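Local coordinates for putative surface anchored protein (Clostridium perfringens B, PDB 4NI6), which probably forms part of the shaft of a cell-surface adhesin, as an Ig-like repeat domain stabilised by an autocatalytically generated internal ester cross-link, at residues A[3-8]-A[125-130]; A[20-25]-A[137-142]; A[30-35]-A[87-92]; A[51-56]-A[63-68]. All blocks are in the same frame, centred on the assembly; numbering follows the deposited sequence. Where two conformers were deposited one is given.

Interaction 1: A[3-8]-A[125-130]; sequences LKTTVA and VKHEDK
Leu3 and Thr5, on the first strand of this Ig-like domain, meet Val125 and His127 on the last long strand, a contact between the two sheets of the sandwich made without any direct hydrogen bond. The strand segments run roughly the same way, at 35°, and their axes approach to 6.5 Å. The close-packed part is at Leu3. Its CG meets Val125 CG1 at 4.0 Å, while CD1 reaches past it to within 3.5 Å of Val125 O, and Leu3 CB lies against His127 CB. Toward solvent the join is looser: a water bridges the backbones, accepting from Leu3 N (2.9 Å) and donating to Lys126 O (2.7 Å), and Lys126, exposed, starts its side chain away from the first strand. The His127 ring extends toward Thr5 because CG stands opposite the backbone nitrogen (chi1 -172°); its NE2 is held by Asp132. Here the contact borders the cross-link for which the family is named, since Thr5 OG1 is bonded covalently to Gln135 CD and thereby ties the first strand to the last. Against that ester oxygen the imidazole offers carbon: His127 CD2 lies 3.4 Å from Thr5 OG1.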
loop_
_atom_site.group_PDB
_atom_site.type_symbol
_atom_site.label_atom_id
_atom_site.label_comp_id
_atom_site.label_asym_id
_atom_site.label_seq_id
_atom_site.Cartn_x
_atom_site.Cartn_y
_atom_site.Cartn_z
ATOM N N LEU A 3 5.363 -8.909 2.057
ATOM C CA LEU A 3 4.540 -8.167 1.080
ATOM C C LEU A 3 5.396 -7.391 0.085
ATOM O O LEU A 3 6.393 -6.788 0.476
ATOM C CB LEU A 3 3.583 -7.144 1.744
ATOM C CG LEU A 3 2.681 -7.494 2.939
ATOM C CD1 LEU A 3 1.862 -6.284 3.391
ATOM C CD2 LEU A 3 1.778 -8.675 2.624
ATOM N N LYS A 4 5.001 -7.446 -1.185
ATOM C CA LYS A 4 5.456 -6.511 -2.224
ATOM C C LYS A 4 4.250 -5.736 -2.713
ATOM O O LYS A 4 3.136 -6.251 -2.717
ATOM C CB LYS A 4 6.026 -7.297 -3.406
ATOM C CG LYS A 4 7.311 -8.042 -3.087
ATOM C CD LYS A 4 7.593 -9.159 -4.082
ATOM C CE LYS A 4 7.644 -8.633 -5.507
ATOM N NZ LYS A 4 6.336 -8.795 -6.206
ATOM N N THR A 5 4.445 -4.477 -3.090
ATOM C CA THR A 5 3.310 -3.617 -3.473
ATOM C C THR A 5 3.614 -2.792 -4.713
ATOM O O THR A 5 4.762 -2.461 -4.964
ATOM C CB THR A 5 2.925 -2.685 -2.313
ATOM O OG1 THR A 5 4.001 -1.747 -2.112
ATOM C CG2 THR A 5 2.682 -3.424 -1.001
ATOM N N THR A 6 2.569 -2.566 -5.496
ATOM C CA THR A 6 2.653 -1.721 -6.678
ATOM C C THR A 6 1.473 -0.753 -6.672
ATOM O O THR A 6 0.316 -1.159 -6.776
ATOM C CB THR A 6 2.604 -2.568 -7.957
ATOM O OG1 THR A 6 3.567 -3.631 -7.874
ATOM C CG2 THR A 6 2.923 -1.723 -9.177
ATOM N N VAL A 7 1.773 0.544 -6.618
ATOM C CA VAL A 7 0.734 1.559 -6.723
ATOM C C VAL A 7 0.320 1.778 -8.167
ATOM O O VAL A 7 1.105 1.590 -9.078
ATOM C CB VAL A 7 1.208 2.889 -6.077
ATOM C CG1 VAL A 7 2.307 3.570 -6.891
ATOM C CG2 VAL A 7 0.053 3.837 -5.810
ATOM N N ALA A 8 -0.937 2.170 -8.357
ATOM C CA ALA A 8 -1.411 2.653 -9.656
ATOM C C ALA A 8 -2.081 3.986 -9.420
ATOM O O ALA A 8 -2.947 4.134 -8.542
ATOM C CB ALA A 8 -2.399 1.681 -10.266
ATOM N N VAL A 125 2.625 -8.693 8.925
ATOM C CA VAL A 125 3.550 -8.596 7.809
ATOM C C VAL A 125 3.266 -7.258 7.130
ATOM O O VAL A 125 2.114 -6.890 6.870
ATOM C CB VAL A 125 3.338 -9.756 6.819
ATOM C CG1 VAL A 125 4.388 -9.743 5.730
ATOM C CG2 VAL A 125 3.412 -11.096 7.567
ATOM N N LYS A 126 4.319 -6.486 6.927
ATOM C CA LYS A 126 4.121 -5.126 6.467
ATOM C C LYS A 126 5.110 -4.722 5.395
ATOM O O LYS A 126 6.131 -5.370 5.203
ATOM C CB LYS A 126 4.180 -4.194 7.650
ATOM C CG LYS A 126 5.553 -4.049 8.258
ATOM C CD LYS A 126 5.465 -3.388 9.623
ATOM C CE LYS A 126 4.513 -4.142 10.533
ATOM N NZ LYS A 126 4.133 -3.349 11.736
ATOM N N HIS A 127 4.776 -3.664 4.666
ATOM C CA HIS A 127 5.705 -3.064 3.716
ATOM C C HIS A 127 5.502 -1.566 3.737
ATOM O O HIS A 127 4.498 -1.047 3.225
ATOM C CB HIS A 127 5.461 -3.612 2.324
ATOM C CG HIS A 127 6.503 -3.180 1.310
ATOM N ND1 HIS A 127 7.783 -3.562 1.357
ATOM C CD2 HIS A 127 6.414 -2.282 0.268
ATOM C CE1 HIS A 127 8.481 -2.946 0.392
ATOM N NE2 HIS A 127 7.640 -2.144 -0.269
ATOM N N GLU A 128 6.324 -0.919 4.546
ATOM C CA GLU A 128 6.200 0.502 4.859
ATOM C C GLU A 128 7.522 1.210 4.555
ATOM O O GLU A 128 8.218 1.676 5.458
ATOM C CB GLU A 128 5.803 0.673 6.334
ATOM C CG GLU A 128 4.513 -0.046 6.698
ATOM C CD GLU A 128 4.139 0.092 8.162
ATOM O OE1 GLU A 128 5.049 0.211 9.008
ATOM O OE2 GLU A 128 2.927 0.083 8.457
ATOM N N ASP A 129 7.847 1.296 3.262
ATOM C CA ASP A 129 9.150 1.772 2.813
ATOM C C ASP A 129 8.969 3.016 1.953
ATOM O O ASP A 129 8.525 2.956 0.796
ATOM C CB ASP A 129 9.800 0.683 1.962
ATOM C CG ASP A 129 11.186 1.057 1.486
ATOM O OD1 ASP A 129 11.659 2.198 1.709
ATOM O OD2 ASP A 129 11.827 0.182 0.870
ATOM N N LYS A 130 9.331 4.158 2.526
ATOM C CA LYS A 130 9.159 5.426 1.839
ATOM C C LYS A 130 10.105 5.608 0.655
ATOM O O LYS A 130 9.894 6.503 -0.146
ATOM C CB LYS A 130 9.281 6.582 2.824
ATOM C CG LYS A 130 10.690 6.832 3.337
ATOM C CD LYS A 130 10.694 8.045 4.250
ATOM C CE LYS A 130 11.917 8.114 5.137
ATOM N NZ LYS A 130 11.610 8.942 6.336
HETATM O O HOH W 1 7.147 -7.524 3.891
#

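Interaction 2: A[20-25]-A[137-142]; sequences ALVSFE and LIVEKP
A short parallel strand pair, Ala20 to Val22 beside Leu137 to Val139, brings the N-terminal part of the chain against the end of its last strand in this Ig-like fold. The axes of the two short strands lie 19° from parallel, and their residues pair one to one. Three backbone bonds join them: Ile138 N gives to Ala20 O (2.9 Å), Val22 N to Ile138 O (2.9 Å, almost straight at 176°) and Glu140 N to Val22 O (2.7 Å). On the inward face Ala20 CB rests on Leu137 CB, and Val22 packs beside Val139; Val22 and Leu137 both reach Ala9 of the first strand. On the other face Leu21 and Ile138 lie side by side, and the Glu140 side chain crosses Leu21 at about a right angle. With CG beside the backbone nitrogen (chi1 -60°) and the chain then extended, Glu140 brings OE2 to 3.3 Å from Leu21 CD1 and OE1 to 3.2 Å from Ser23 CA. Beyond the strands, Pro142 covers one face of the Phe24 ring, its CG 3.8 Å from the centroid and nearly on the normal, a CH-pi contact. Glu140 O lies at the ring's edge, buried and without a hydrogen-bond partner in the model. Such parallel pairing of an early short strand with the final one resembles the A'-G pairing of many Ig-like domains.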
loop_
_atom_site.group_PDB
_atom_site.type_symbol
_atom_site.label_atom_id
_atom_site.label_comp_id
_atom_site.label_asym_id
_atom_site.label_seq_id
_atom_site.Cartn_x
_atom_site.Cartn_y
_atom_site.Cartn_z
ATOM N N ALA A 20 5.246 6.006 -10.265
ATOM C CA ALA A 20 4.084 6.307 -11.137
ATOM C C ALA A 20 3.968 7.814 -11.318
ATOM O O ALA A 20 3.884 8.539 -10.343
ATOM C CB ALA A 20 2.813 5.787 -10.503
ATOM N N LEU A 21 3.966 8.269 -12.565
ATOM C CA LEU A 21 3.860 9.690 -12.828
ATOM C C LEU A 21 2.435 10.100 -13.219
ATOM O O LEU A 21 1.761 9.440 -14.020
ATOM C CB LEU A 21 4.828 10.076 -13.954
ATOM C CG LEU A 21 6.314 9.908 -13.650
ATOM C CD1 LEU A 21 7.189 10.316 -14.818
ATOM C CD2 LEU A 21 6.735 10.604 -12.367
ATOM N N VAL A 22 1.976 11.150 -12.565
ATOM C CA VAL A 22 0.716 11.793 -12.932
ATOM C C VAL A 22 1.009 13.150 -13.552
ATOM O O VAL A 22 1.687 13.961 -12.935
ATOM C CB VAL A 22 -0.179 12.015 -11.679
ATOM C CG1 VAL A 22 -1.503 12.658 -12.079
ATOM C CG2 VAL A 22 -0.421 10.714 -10.924
ATOM N N SER A 23 0.581 13.357 -14.792
ATOM C CA SER A 23 0.867 14.623 -15.440
ATOM C C SER A 23 0.179 15.752 -14.711
ATOM O O SER A 23 -0.863 15.577 -14.075
ATOM C CB SER A 23 0.437 14.625 -16.905
ATOM O OG SER A 23 -0.972 14.611 -16.992
ATOM N N PHE A 24 0.675 16.953 -14.970
ATOM C CA PHE A 24 0.073 18.143 -14.410
ATOM C C PHE A 24 -1.405 18.240 -14.791
ATOM O O PHE A 24 -2.269 18.415 -13.921
ATOM C CB PHE A 24 0.839 19.382 -14.874
ATOM C CG PHE A 24 0.137 20.648 -14.567
ATOM C CD1 PHE A 24 -0.001 21.080 -13.270
ATOM C CD2 PHE A 24 -0.322 21.456 -15.582
ATOM C CE1 PHE A 24 -0.799 22.141 -12.953
ATOM C CE2 PHE A 24 -1.038 22.605 -15.286
ATOM C CZ PHE A 24 -1.197 22.997 -13.969
ATOM N N GLU A 25 -1.732 18.070 -16.072
ATOM C CA GLU A 25 -3.141 18.125 -16.492
ATOM C C GLU A 25 -4.008 17.009 -15.864
ATOM O O GLU A 25 -5.129 17.254 -15.410
ATOM C CB GLU A 25 -3.239 18.120 -18.024
ATOM C CG GLU A 25 -2.589 19.326 -18.694
ATOM C CD GLU A 25 -2.795 19.358 -20.200
ATOM O OE1 GLU A 25 -3.333 18.376 -20.755
ATOM O OE2 GLU A 25 -2.453 20.388 -20.827
ATOM N N LEU A 137 4.080 7.542 -6.167
ATOM C CA LEU A 137 3.630 8.342 -7.282
ATOM C C LEU A 137 4.150 9.757 -7.102
ATOM O O LEU A 137 4.321 10.238 -6.004
ATOM C CB LEU A 137 2.114 8.260 -7.430
ATOM C CG LEU A 137 1.275 8.985 -6.371
ATOM C CD1 LEU A 137 1.000 10.437 -6.792
ATOM C CD2 LEU A 137 -0.039 8.306 -6.047
ATOM N N ILE A 138 4.331 10.449 -8.231
ATOM C CA ILE A 138 4.710 11.871 -8.228
ATOM C C ILE A 138 3.753 12.640 -9.140
ATOM O O ILE A 138 3.440 12.143 -10.218
ATOM C CB ILE A 138 6.154 12.056 -8.762
ATOM C CG1 ILE A 138 7.165 11.413 -7.808
ATOM C CG2 ILE A 138 6.472 13.552 -8.936
ATOM C CD1 ILE A 138 8.570 11.254 -8.367
ATOM N N VAL A 139 3.158 13.720 -8.613
ATOM C CA VAL A 139 2.319 14.587 -9.464
ATOM C C VAL A 139 3.139 15.692 -10.103
ATOM O O VAL A 139 3.864 16.366 -9.378
ATOM C CB VAL A 139 1.191 15.204 -8.647
ATOM C CG1 VAL A 139 0.242 15.948 -9.580
ATOM C CG2 VAL A 139 0.436 14.148 -7.853
ATOM N N GLU A 140 3.339 15.535 -11.414
ATOM C CA GLU A 140 4.291 16.389 -12.133
ATOM C C GLU A 140 3.921 17.883 -12.125
ATOM O O GLU A 140 2.748 18.225 -12.144
ATOM C CB GLU A 140 4.468 15.881 -13.562
ATOM C CG GLU A 140 5.003 14.457 -13.645
ATOM C CD GLU A 140 5.010 13.920 -15.065
ATOM O OE1 GLU A 140 3.998 14.102 -15.781
ATOM O OE2 GLU A 140 6.047 13.342 -15.473
ATOM N N LYS A 141 4.942 18.742 -12.060
ATOM C CA LYS A 141 4.785 20.198 -12.199
ATOM C C LYS A 141 4.622 20.640 -13.661
ATOM O O LYS A 141 5.058 19.942 -14.576
ATOM C CB LYS A 141 5.988 20.922 -11.593
ATOM C CG LYS A 141 6.148 20.645 -10.104
ATOM C CD LYS A 141 7.077 21.622 -9.403
ATOM C CE LYS A 141 8.520 21.453 -9.851
ATOM N NZ LYS A 141 9.476 21.969 -8.828
ATOM N N PRO A 142 4.023 21.833 -13.886
ATOM C CA PRO A 142 3.654 22.237 -15.247
ATOM C C PRO A 142 4.861 22.283 -16.181
ATOM O O PRO A 142 5.954 22.786 -15.748
ATOM C CB PRO A 142 3.109 23.650 -15.057
ATOM C CG PRO A 142 2.624 23.740 -13.657
ATOM C CD PRO A 142 3.355 22.662 -12.859
HETATM O O HOH W 2 3.086 17.399 -16.481
#

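Interaction 3: A[30-35]-A[87-92]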
loop_
_atom_site.group_PDB
_atom_site.type_symbol
_atom_site.label_atom_id
_atom_site.label_comp_id
_atom_site.label_asym_id
_atom_site.label_seq_id
_atom_site.Cartn_x
_atom_site.Cartn_y
_atom_site.Cartn_z
ATOM N N GLY A 30 -8.275 15.378 -9.251
ATOM C CA GLY A 30 -7.767 14.372 -8.317
ATOM C C GLY A 30 -7.142 13.215 -9.068
ATOM O O GLY A 30 -7.173 13.149 -10.297
ATOM N N VAL A 31 -6.722 12.224 -8.291
ATOM C CA VAL A 31 -5.963 11.064 -8.780
ATOM C C VAL A 31 -6.583 9.832 -8.121
ATOM O O VAL A 31 -6.712 9.791 -6.900
ATOM C CB VAL A 31 -4.473 11.198 -8.377
ATOM C CG1 VAL A 31 -3.662 10.016 -8.884
ATOM C CG2 VAL A 31 -3.891 12.523 -8.891
ATOM N N ASP A 32 -7.043 8.873 -8.928
ATOM C CA ASP A 32 -7.480 7.573 -8.388
ATOM C C ASP A 32 -6.280 6.726 -8.007
ATOM O O ASP A 32 -5.413 6.477 -8.837
ATOM C CB ASP A 32 -8.352 6.837 -9.405
ATOM C CG ASP A 32 -9.553 7.653 -9.845
ATOM O OD1 ASP A 32 -9.969 8.583 -9.114
ATOM O OD2 ASP A 32 -10.068 7.375 -10.944
ATOM N N VAL A 33 -6.190 6.345 -6.738
ATOM C CA VAL A 33 -4.990 5.661 -6.265
ATOM C C VAL A 33 -5.385 4.277 -5.771
ATOM O O VAL A 33 -6.254 4.143 -4.916
ATOM C CB VAL A 33 -4.318 6.420 -5.108
ATOM C CG1 VAL A 33 -3.058 5.690 -4.621
ATOM C CG2 VAL A 33 -3.965 7.833 -5.545
ATOM N N LYS A 34 -4.807 3.269 -6.402
ATOM C CA LYS A 34 -5.050 1.877 -6.039
ATOM C C LYS A 34 -3.704 1.227 -5.750
ATOM O O LYS A 34 -2.636 1.770 -6.068
ATOM C CB LYS A 34 -5.724 1.122 -7.195
ATOM C CG LYS A 34 -7.127 1.577 -7.527
ATOM C CD LYS A 34 -7.680 0.792 -8.702
ATOM C CE LYS A 34 -8.740 1.592 -9.445
ATOM N NZ LYS A 34 -9.757 0.709 -10.080
ATOM N N ASP A 35 -3.713 0.135 -4.996
ATOM C CA ASP A 35 -2.473 -0.562 -4.689
ATOM C C ASP A 35 -2.696 -2.070 -4.808
ATOM O O ASP A 35 -3.756 -2.577 -4.411
ATOM C CB ASP A 35 -2.054 -0.255 -3.244
ATOM C CG ASP A 35 -0.599 -0.594 -2.952
ATOM O OD1 ASP A 35 0.263 -0.075 -3.711
ATOM O OD2 ASP A 35 -0.291 -1.296 -1.957
ATOM N N PHE A 87 -7.952 3.280 -2.788
ATOM C CA PHE A 87 -8.141 4.480 -1.995
ATOM C C PHE A 87 -9.190 5.409 -2.607
ATOM O O PHE A 87 -9.533 6.430 -2.013
ATOM C CB PHE A 87 -6.833 5.284 -1.862
ATOM C CG PHE A 87 -5.775 4.597 -1.028
ATOM C CD1 PHE A 87 -5.753 4.750 0.354
ATOM C CD2 PHE A 87 -4.711 3.952 -1.641
ATOM C CE1 PHE A 87 -4.794 4.103 1.124
ATOM C CE2 PHE A 87 -3.732 3.332 -0.868
ATOM C CZ PHE A 87 -3.776 3.420 0.514
ATOM N N GLY A 88 -9.620 5.118 -3.827
ATOM C CA GLY A 88 -10.511 6.008 -4.565
ATOM C C GLY A 88 -9.827 7.289 -5.006
ATOM O O GLY A 88 -8.603 7.395 -5.042
ATOM N N ASN A 89 -10.655 8.267 -5.325
ATOM C CA ASN A 89 -10.175 9.560 -5.801
ATOM C C ASN A 89 -9.530 10.370 -4.686
ATOM O O ASN A 89 -10.103 10.503 -3.604
ATOM C CB ASN A 89 -11.345 10.368 -6.395
ATOM C CG ASN A 89 -10.912 11.712 -6.968
ATOM O OD1 ASN A 89 -10.810 12.700 -6.236
ATOM N ND2 ASN A 89 -10.458 11.690 -8.209
ATOM N N GLN A 90 -8.301 10.826 -4.928
ATOM C CA GLN A 90 -7.559 11.591 -3.947
ATOM C C GLN A 90 -7.177 12.922 -4.547
ATOM O O GLN A 90 -6.685 12.998 -5.671
ATOM C CB GLN A 90 -6.304 10.813 -3.528
ATOM C CG GLN A 90 -6.628 9.485 -2.835
ATOM C CD GLN A 90 -7.233 9.716 -1.462
ATOM O OE1 GLN A 90 -6.815 10.616 -0.751
ATOM N NE2 GLN A 90 -8.147 8.847 -1.052
ATOM N N LYS A 91 -7.386 13.971 -3.779
ATOM C CA LYS A 91 -7.089 15.295 -4.311
ATOM C C LYS A 91 -5.665 15.724 -3.924
ATOM O O LYS A 91 -5.446 16.265 -2.841
ATOM C CB LYS A 91 -8.170 16.335 -3.930
ATOM C CG LYS A 91 -9.582 16.074 -4.487
ATOM C CD LYS A 91 -9.797 16.542 -5.924
ATOM C CE LYS A 91 -11.172 16.118 -6.446
ATOM N NZ LYS A 91 -12.265 17.025 -5.951
ATOM N N LEU A 92 -4.699 15.208 -4.689
ATOM C CA LEU A 92 -3.257 15.355 -4.418
ATOM C C LEU A 92 -2.646 16.667 -4.937
ATOM O O LEU A 92 -3.242 17.355 -5.779
ATOM C CB LEU A 92 -2.489 14.165 -5.000
ATOM C CG LEU A 92 -2.997 12.799 -4.514
ATOM C CD1 LEU A 92 -2.144 11.662 -5.050
ATOM C CD2 LEU A 92 -2.995 12.744 -2.990
#
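A first torsion of -178° swings the amide of Asn89 away from its own backbone nitrogen, while that of Asp32 (chi1 -56°) keeps CG beside its nitrogen; the two bring amide and carboxylate together over a non-hydrogen-bonded pair of an antiparallel sheet in the Ig-like sandwich. Asn89 ND2 donates to Asp32 OD1 at 3.3 Å, meeting it nearly along the C-O direction with the two planes turned 73° apart; the same amide nitrogen also gives a hydrogen bond to Asp29 O. The next pair along, Val31 with Gln90, is joined by two reciprocal backbone bonds of 2.7 Å between N and O of each. Toward the other end Val33 N reaches Gly88 O, and Phe87 N gives to Val33 O (2.9 Å). That carbonyl oxygen also lies in the plane of the Phe87 ring, at its edge. The opposite face turns to the core: Val33 CG1 packs against Phe87 CD2 at 3.8 Å, Leu92 CD1 packs against Val31 CB and Val33 CG2, and Leu137 of the facing sheet touches Val33 and Leu92. Gln90, bent at chi2, sends its amide back along its own strand to Phe87 O. Where the strand leaves the sheet, Lys91 is the centre of an inverse gamma turn, and Gly30, at a positive phi, passes so close that its CA lies 3.2 Å from Gln90 O.

Interaction 4: A[51-56]-A[63-68]; sequences TGKLMH and LEEVAT
Leu54 faces two residues of the partner strand, Val66 and Ala67, and this classic beta bulge shapes the hairpin formed by strands 47-57 and 63-74. Among the backbone bonds, Leu54 O accepts twice: Val66 N comes nearly head-on at 2.8 Å, whereas Ala67 N makes a longer, weak bond at 3.4 Å. Leu54 N returns the pairing to Ala67 O (2.9 Å), and past the bulge His56 and Glu64 exchange bonds, His56 N to Glu64 O at 2.8 Å and Glu64 N to His56 O. The extra residue moves the register by one, and Met55 thus pairs with Glu65.

The polar side-chain group gathers on the face of Lys53, Glu65 and Thr68. The lysine chain stays extended until its last torsion (chi4 -59°), which swings NZ between two acceptors. It forms a salt bridge with Glu65 OE1 (2.9 Å), approaching from above the carboxylate plane, and a hydrogen bond to Thr68 OG1 (3.0 Å).

Apolar packing occupies both faces. Beside the salt bridge, bends at chi2 and chi3 curl Met55 over the partner strand, where SD rests near Glu65 CA and CE touches Leu63 CB at 3.7 Å. On the other face Leu54 CB meets Ala67 CB at 4.1 Å; Leu54 also contacts Tyr98 and Val100 of the neighbouring strand 97-106, and Ala67 packs on Phe87 of the facing sheet. Past this inner patch, His56 NE2 is hydrogen-bonded to Glu96. The whole is an antiparallel beta hairpin with a classic bulge, at the edge of one sheet of an Ig-like sandwich.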
loop_
_atom_site.group_PDB
_atom_site.type_symbol
_atom_site.label_atom_id
_atom_site.label_comp_id
_atom_site.label_asym_id
_atom_site.label_seq_id
_atom_site.Cartn_x
_atom_site.Cartn_y
_atom_site.Cartn_z
ATOM N N THR A 51 -4.408 -2.760 6.372
ATOM C CA THR A 51 -4.455 -1.279 6.412
ATOM C C THR A 51 -3.458 -0.697 5.439
ATOM O O THR A 51 -2.269 -0.950 5.505
ATOM C CB THR A 51 -4.120 -0.755 7.816
ATOM O OG1 THR A 51 -5.096 -1.234 8.743
ATOM C CG2 THR A 51 -4.106 0.801 7.838
ATOM N N GLY A 52 -3.973 0.099 4.502
ATOM C CA GLY A 52 -3.131 0.860 3.580
ATOM C C GLY A 52 -3.180 2.329 3.898
ATOM O O GLY A 52 -4.201 2.836 4.333
ATOM N N LYS A 53 -2.014 2.945 3.823
ATOM C CA LYS A 53 -1.887 4.380 4.054
ATOM C C LYS A 53 -1.201 5.031 2.878
ATOM O O LYS A 53 -0.226 4.521 2.323
ATOM C CB LYS A 53 -1.093 4.646 5.313
ATOM C CG LYS A 53 -1.821 4.191 6.571
ATOM C CD LYS A 53 -0.987 4.398 7.813
ATOM C CE LYS A 53 -1.742 3.909 9.041
ATOM N NZ LYS A 53 -3.030 4.663 9.164
ATOM N N LEU A 54 -1.722 6.196 2.479
ATOM C CA LEU A 54 -1.089 7.020 1.457
ATOM C C LEU A 54 -0.394 8.166 2.191
ATOM O O LEU A 54 -1.051 8.942 2.880
ATOM C CB LEU A 54 -2.139 7.573 0.483
ATOM C CG LEU A 54 -1.620 8.359 -0.711
ATOM C CD1 LEU A 54 -0.706 7.507 -1.574
ATOM C CD2 LEU A 54 -2.786 8.902 -1.524
ATOM N N MET A 55 0.927 8.223 2.079
ATOM C CA MET A 55 1.749 9.175 2.839
ATOM C C MET A 55 2.369 10.206 1.894
ATOM O O MET A 55 2.959 9.837 0.886
ATOM C CB MET A 55 2.890 8.416 3.503
ATOM C CG MET A 55 2.446 7.230 4.367
ATOM S SD MET A 55 1.318 7.638 5.735
ATOM C CE MET A 55 2.459 8.537 6.758
ATOM N N HIS A 56 2.228 11.476 2.237
ATOM C CA HIS A 56 2.938 12.559 1.570
ATOM C C HIS A 56 4.362 12.568 2.056
ATOM O O HIS A 56 4.628 12.620 3.263
ATOM C CB HIS A 56 2.202 13.854 1.890
ATOM C CG HIS A 56 2.822 15.085 1.316
ATOM N ND1 HIS A 56 2.575 16.295 1.846
ATOM C CD2 HIS A 56 3.694 15.293 0.257
ATOM C CE1 HIS A 56 3.180 17.248 1.112
ATOM N NE2 HIS A 56 3.888 16.650 0.156
ATOM N N LEU A 63 6.975 12.412 6.809
ATOM C CA LEU A 63 5.748 11.906 6.198
ATOM C C LEU A 63 4.553 12.577 6.829
ATOM O O LEU A 63 4.583 12.938 8.000
ATOM C CB LEU A 63 5.638 10.398 6.420
ATOM C CG LEU A 63 6.820 9.553 5.954
ATOM C CD1 LEU A 63 6.620 8.115 6.413
ATOM C CD2 LEU A 63 6.985 9.618 4.433
ATOM N N GLU A 64 3.501 12.756 6.042
ATOM C CA GLU A 64 2.206 13.114 6.576
ATOM C C GLU A 64 1.129 12.298 5.902
ATOM O O GLU A 64 1.115 12.159 4.687
ATOM C CB GLU A 64 1.974 14.602 6.366
ATOM C CG GLU A 64 3.256 15.362 6.598
ATOM C CD GLU A 64 3.039 16.836 6.761
ATOM O OE1 GLU A 64 3.997 17.504 7.177
ATOM O OE2 GLU A 64 1.915 17.317 6.494
ATOM N N GLU A 65 0.283 11.676 6.711
ATOM C CA GLU A 65 -0.751 10.808 6.177
ATOM C C GLU A 65 -1.799 11.625 5.438
ATOM O O GLU A 65 -2.324 12.612 5.968
ATOM C CB GLU A 65 -1.403 9.999 7.288
ATOM C CG GLU A 65 -2.396 8.973 6.795
ATOM C CD GLU A 65 -2.969 8.178 7.945
ATOM O OE1 GLU A 65 -2.245 7.345 8.524
ATOM O OE2 GLU A 65 -4.155 8.364 8.259
ATOM N N VAL A 66 -2.108 11.166 4.231
ATOM C CA VAL A 66 -3.123 11.763 3.368
ATOM C C VAL A 66 -4.416 10.969 3.471
ATOM O O VAL A 66 -5.496 11.547 3.470
ATOM C CB VAL A 66 -2.664 11.762 1.897
ATOM C CG1 VAL A 66 -3.751 12.319 0.982
ATOM C CG2 VAL A 66 -1.375 12.556 1.757
ATOM N N ALA A 67 -4.297 9.642 3.478
ATOM C CA ALA A 67 -5.463 8.755 3.433
ATOM C C ALA A 67 -5.092 7.454 4.135
ATOM O O ALA A 67 -3.941 7.041 4.110
ATOM C CB ALA A 67 -5.874 8.451 1.997
ATOM N N THR A 68 -6.100 6.791 4.682
ATOM C CA THR A 68 -5.944 5.464 5.262
ATOM C C THR A 68 -7.203 4.674 4.922
ATOM O O THR A 68 -8.302 5.205 4.973
ATOM C CB THR A 68 -5.651 5.569 6.777
ATOM O OG1 THR A 68 -5.321 4.271 7.295
ATOM C CG2 THR A 68 -6.832 6.114 7.579
#

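In the fold
The four contacts trace one Ig-like sandwich. Interaction 1 spans its two sheets, close to the chain centre, while interaction 2, 21 Å away between centres, lies further along the same strand 121-139 near the C-terminal end. Interaction 3 belongs to the sheet of strands 3-9, 31-39 and 81-90; interaction 4 is a local hairpin of the other sheet. Interactions 2 and 3 touch through Val22 and Val31, and interactions 3 and 4, centred 11 Å apart, where Phe87 meets Gly52. Along the chain, interactions 1 and 2 cross, and their intervening chain contains 3, which in turn encloses 4. This arrangement is consistent with a shaft repeat whose ester cross-link ties the first strand to the last.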